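Local coordinates for pseudoaglycone deacetylase Dbv21 (Actinoplanes teichomyceticus, PDB 3DFI), which probably removes the acetyl group from the pseudoaglycone of the lipoglycopeptide antibiotic A40926, as a zinc-binding hydrolase of the PIG-L (GlcNAc-PI de-N-acetylase) family, at residues L181-P186 against D245-N250. Residues are numbered along the deposited sequence; the frame is centred on the assembly and turned at random.
Sequences LWQDLP and DEHARN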
ATOM      1  N   LEU A 181       1.760   9.620  -4.943  1.00 49.93           N
ATOM      2  CA  LEU A 181       1.956   8.240  -5.286  1.00 48.47           C
ATOM      3  C   LEU A 181       3.251   7.828  -4.624  1.00 48.37           C
ATOM      4  O   LEU A 181       4.274   8.510  -4.769  1.00 48.00           O
ATOM      5  CB  LEU A 181       2.021   8.072  -6.810  1.00 48.27           C
ATOM      6  CG  LEU A 181       0.749   8.456  -7.599  1.00 48.49           C
ATOM      7  CD1 LEU A 181       0.887   8.128  -9.056  1.00 48.06           C
ATOM      8  CD2 LEU A 181      -0.509   7.782  -7.020  1.00 49.21           C
ATOM      9  N   TRP A 182       3.208   6.711  -3.894  1.00 48.16           N
ATOM     10  CA  TRP A 182       4.391   6.197  -3.209  1.00 47.22           C
ATOM     11  C   TRP A 182       5.222   5.190  -4.015  1.00 47.19           C
ATOM     12  O   TRP A 182       4.727   4.555  -4.937  1.00 47.13           O
ATOM     13  CB  TRP A 182       4.028   5.616  -1.841  1.00 47.18           C
ATOM     14  CG  TRP A 182       3.265   4.270  -1.838  1.00 47.99           C
ATOM     15  CD1 TRP A 182       3.683   3.064  -2.367  1.00 48.78           C
ATOM     16  CD2 TRP A 182       1.975   4.011  -1.238  1.00 48.97           C
ATOM     17  NE1 TRP A 182       2.728   2.080  -2.125  1.00 48.74           N
ATOM     18  CE2 TRP A 182       1.678   2.632  -1.438  1.00 49.36           C
ATOM     19  CE3 TRP A 182       1.037   4.815  -0.554  1.00 48.78           C
ATOM     20  CZ2 TRP A 182       0.477   2.042  -0.982  1.00 49.34           C
ATOM     21  CZ3 TRP A 182      -0.137   4.224  -0.080  1.00 47.99           C
ATOM     22  CH2 TRP A 182      -0.417   2.854  -0.317  1.00 48.59           C
ATOM     23  N   GLN A 183       6.487   5.045  -3.630  1.00 46.78           N
ATOM     24  CA  GLN A 183       7.399   4.084  -4.233  1.00 46.78           C
ATOM     25  C   GLN A 183       7.132   2.735  -3.561  1.00 46.99           C
ATOM     26  O   GLN A 183       7.417   2.587  -2.352  1.00 47.20           O
ATOM     27  CB  GLN A 183       8.829   4.533  -3.938  1.00 47.26           C
ATOM     28  CG  GLN A 183       9.960   3.770  -4.642  1.00 46.59           C
ATOM     29  CD  GLN A 183      11.326   4.208  -4.160  1.00 47.23           C
ATOM     30  OE1 GLN A 183      11.560   4.160  -2.934  1.00 50.16           O
ATOM     31  NE2 GLN A 183      12.172   4.595  -4.998  1.00 47.20           N
ATOM     32  N   ASP A 184       6.611   1.770  -4.332  1.00 46.05           N
ATOM     33  CA  ASP A 184       6.200   0.446  -3.810  1.00 47.62           C
ATOM     34  C   ASP A 184       7.406  -0.263  -3.216  1.00 47.16           C
ATOM     35  O   ASP A 184       8.423  -0.332  -3.870  1.00 47.25           O
ATOM     36  CB  ASP A 184       5.619  -0.419  -4.947  1.00 46.85           C
ATOM     37  CG  ASP A 184       4.475   0.295  -5.720  1.00 50.62           C
ATOM     38  OD1 ASP A 184       4.710   1.383  -6.334  1.00 48.03           O
ATOM     39  OD2 ASP A 184       3.348  -0.247  -5.703  1.00 51.29           O
ATOM     40  N   LEU A 185       7.279  -0.818  -2.003  1.00 47.92           N
ATOM     41  CA  LEU A 185       8.410  -1.517  -1.377  1.00 47.73           C
ATOM     42  C   LEU A 185       7.996  -2.943  -1.001  1.00 48.08           C
ATOM     43  O   LEU A 185       6.855  -3.168  -0.694  1.00 47.17           O
ATOM     44  CB  LEU A 185       8.930  -0.740  -0.159  1.00 46.96           C
ATOM     45  CG  LEU A 185       9.685   0.568  -0.456  1.00 49.26           C
ATOM     46  CD1 LEU A 185       9.932   1.402   0.815  1.00 48.75           C
ATOM     47  CD2 LEU A 185      10.994   0.281  -1.225  1.00 44.31           C
ATOM     48  N   PRO A 186       8.940  -3.898  -1.003  1.00 48.21           N
ATOM     49  CA  PRO A 186      10.372  -3.742  -1.269  1.00 48.68           C
ATOM     50  C   PRO A 186      10.712  -3.705  -2.754  1.00 49.47           C
ATOM     51  O   PRO A 186      11.878  -3.550  -3.122  1.00 49.24           O
ATOM     52  CB  PRO A 186      10.974  -5.012  -0.651  1.00 48.14           C
ATOM     53  CG  PRO A 186       9.894  -6.052  -0.796  1.00 48.08           C
ATOM     54  CD  PRO A 186       8.581  -5.296  -0.678  1.00 48.14           C
ATOM     55  N   ASP A 245      16.600  -0.511   4.871  1.00 50.73           N
ATOM     56  CA  ASP A 245      17.506   0.484   5.452  1.00 51.76           C
ATOM     57  C   ASP A 245      18.531   0.970   4.446  1.00 51.82           C
ATOM     58  O   ASP A 245      18.874   2.163   4.413  1.00 51.56           O
ATOM     59  CB  ASP A 245      18.268  -0.116   6.649  1.00 52.14           C
ATOM     60  CG  ASP A 245      17.513   0.026   7.951  1.00 53.56           C
ATOM     61  OD1 ASP A 245      16.601   0.889   8.025  1.00 56.61           O
ATOM     62  OD2 ASP A 245      17.835  -0.714   8.898  1.00 53.56           O
ATOM     63  N   GLU A 246      19.045   0.024   3.659  1.00 52.38           N
ATOM     64  CA  GLU A 246      20.020   0.308   2.607  1.00 53.56           C
ATOM     65  C   GLU A 246      19.379   1.140   1.500  1.00 53.29           C
ATOM     66  O   GLU A 246      19.990   2.103   1.030  1.00 53.67           O
ATOM     67  CB  GLU A 246      20.571  -0.987   2.026  1.00 53.09           C
ATOM     68  CG  GLU A 246      21.391  -0.808   0.749  1.00 55.52           C
ATOM     69  CD  GLU A 246      21.800  -2.134   0.125  1.00 55.79           C
ATOM     70  OE1 GLU A 246      20.964  -3.073   0.088  1.00 58.98           O
ATOM     71  OE2 GLU A 246      22.956  -2.235  -0.331  1.00 59.55           O
ATOM     72  N   HIS A 247      18.166   0.758   1.085  1.00 52.94           N
ATOM     73  CA  HIS A 247      17.421   1.505   0.058  1.00 53.00           C
ATOM     74  C   HIS A 247      17.257   2.976   0.460  1.00 53.18           C
ATOM     75  O   HIS A 247      17.678   3.873  -0.346  1.00 52.93           O
ATOM     76  CB  HIS A 247      16.039   0.876  -0.223  1.00 52.52           C
ATOM     77  CG  HIS A 247      15.254   1.609  -1.278  1.00 52.09           C
ATOM     78  ND1 HIS A 247      15.586   1.567  -2.617  1.00 49.89           N
ATOM     79  CD2 HIS A 247      14.164   2.411  -1.185  1.00 50.58           C
ATOM     80  CE1 HIS A 247      14.743   2.320  -3.301  1.00 51.16           C
ATOM     81  NE2 HIS A 247      13.862   2.832  -2.458  1.00 51.47           N
ATOM     82  N   ALA A 248      16.654   3.194   1.723  1.00 54.10           N
ATOM     83  CA  ALA A 248      16.495   4.527   2.305  1.00 54.77           C
ATOM     84  C   ALA A 248      17.821   5.279   2.335  1.00 55.69           C
ATOM     85  O   ALA A 248      17.895   6.468   1.976  1.00 55.43           O
ATOM     86  CB  ALA A 248      15.940   4.404   3.713  1.00 54.92           C
ATOM     87  N   ARG A 249      18.864   4.568   2.762  1.00 56.18           N
ATOM     88  CA  ARG A 249      20.216   5.107   2.850  1.00 57.28           C
ATOM     89  C   ARG A 249      20.732   5.594   1.493  1.00 57.36           C
ATOM     90  O   ARG A 249      21.297   6.694   1.418  1.00 57.44           O
ATOM     91  CB  ARG A 249      21.154   4.052   3.453  1.00 57.17           C
ATOM     92  CG  ARG A 249      22.624   4.451   3.611  1.00 60.11           C
ATOM     93  CD  ARG A 249      23.451   4.050   2.370  1.00 62.98           C
ATOM     94  NE  ARG A 249      24.775   3.550   2.757  1.00 63.80           N
ATOM     95  CZ  ARG A 249      25.900   4.285   2.761  1.00 65.34           C
ATOM     96  NH1 ARG A 249      25.831   5.562   2.339  1.00 65.51           N
ATOM     97  NH2 ARG A 249      27.053   3.723   3.139  1.00 63.95           N
ATOM     98  N   ASN A 250      20.548   4.766   0.425  1.00 57.74           N
ATOM     99  CA  ASN A 250      20.989   5.128  -0.927  1.00 58.47           C
ATOM    100  C   ASN A 250      20.408   6.462  -1.374  1.00 59.06           C
ATOM    101  O   ASN A 250      21.098   7.236  -2.028  1.00 59.20           O
ATOM    102  CB  ASN A 250      20.611   4.052  -1.959  1.00 58.66           C
ATOM    103  CG  ASN A 250      21.452   2.766  -1.846  1.00 59.23           C
ATOM    104  OD1 ASN A 250      22.559   2.738  -1.261  1.00 58.21           O
ATOM    105  ND2 ASN A 250      20.911   1.690  -2.427  1.00 60.28           N
TER
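His247 and Gln183 reach toward one another from opposite directions and join a helix to a loop through a single hydrogen bond. His247 NE2 donates to Gln183 OE1 over 2.7 Å, and the bond is nearly straight at the hydrogen, with an angle of 166°. On the histidine side the acceptor lies close to the ring plane, where the N-H points. On the glutamine side the fit is less regular: the donor stands well above the carbonyl plane rather than on a lone pair, and the amide and ring planes are turned 56° apart. In Gln183 CG lies anti to the backbone N (chi1 -172°) and the chain runs on extended, which carries the amide out to the imidazole.

The apolar part of the contact is slight. Leu185, two residues further on, sends CD2 to 3.8 Å from His247 CD2, an oblique approach beside the carbon next to the donor nitrogen. The imidazole is thus met at NE2 by an amide oxygen and at CD2 by a methyl group, and the whole junction between 181-186 and 245-250 rests on this one ring, with 110 Å² buried.

Around it, the Gln183 side chain also touches Thr260 and Trp262 of strand 258-266, while Asp184, between the two contacting residues, is hydrogen-bonded through OD2 to ND1 of His161, a zinc ligand. The Leu185 side chain is about 10 Å from the zinc ion. The arrangement links helix 240-251 to the loop after strand 179-182 of the mixed sheet, at the C-terminal end of a parallel strand and so on the side of the sheet where alpha/beta folds commonly place their active sites, as the nearby zinc site bears out here.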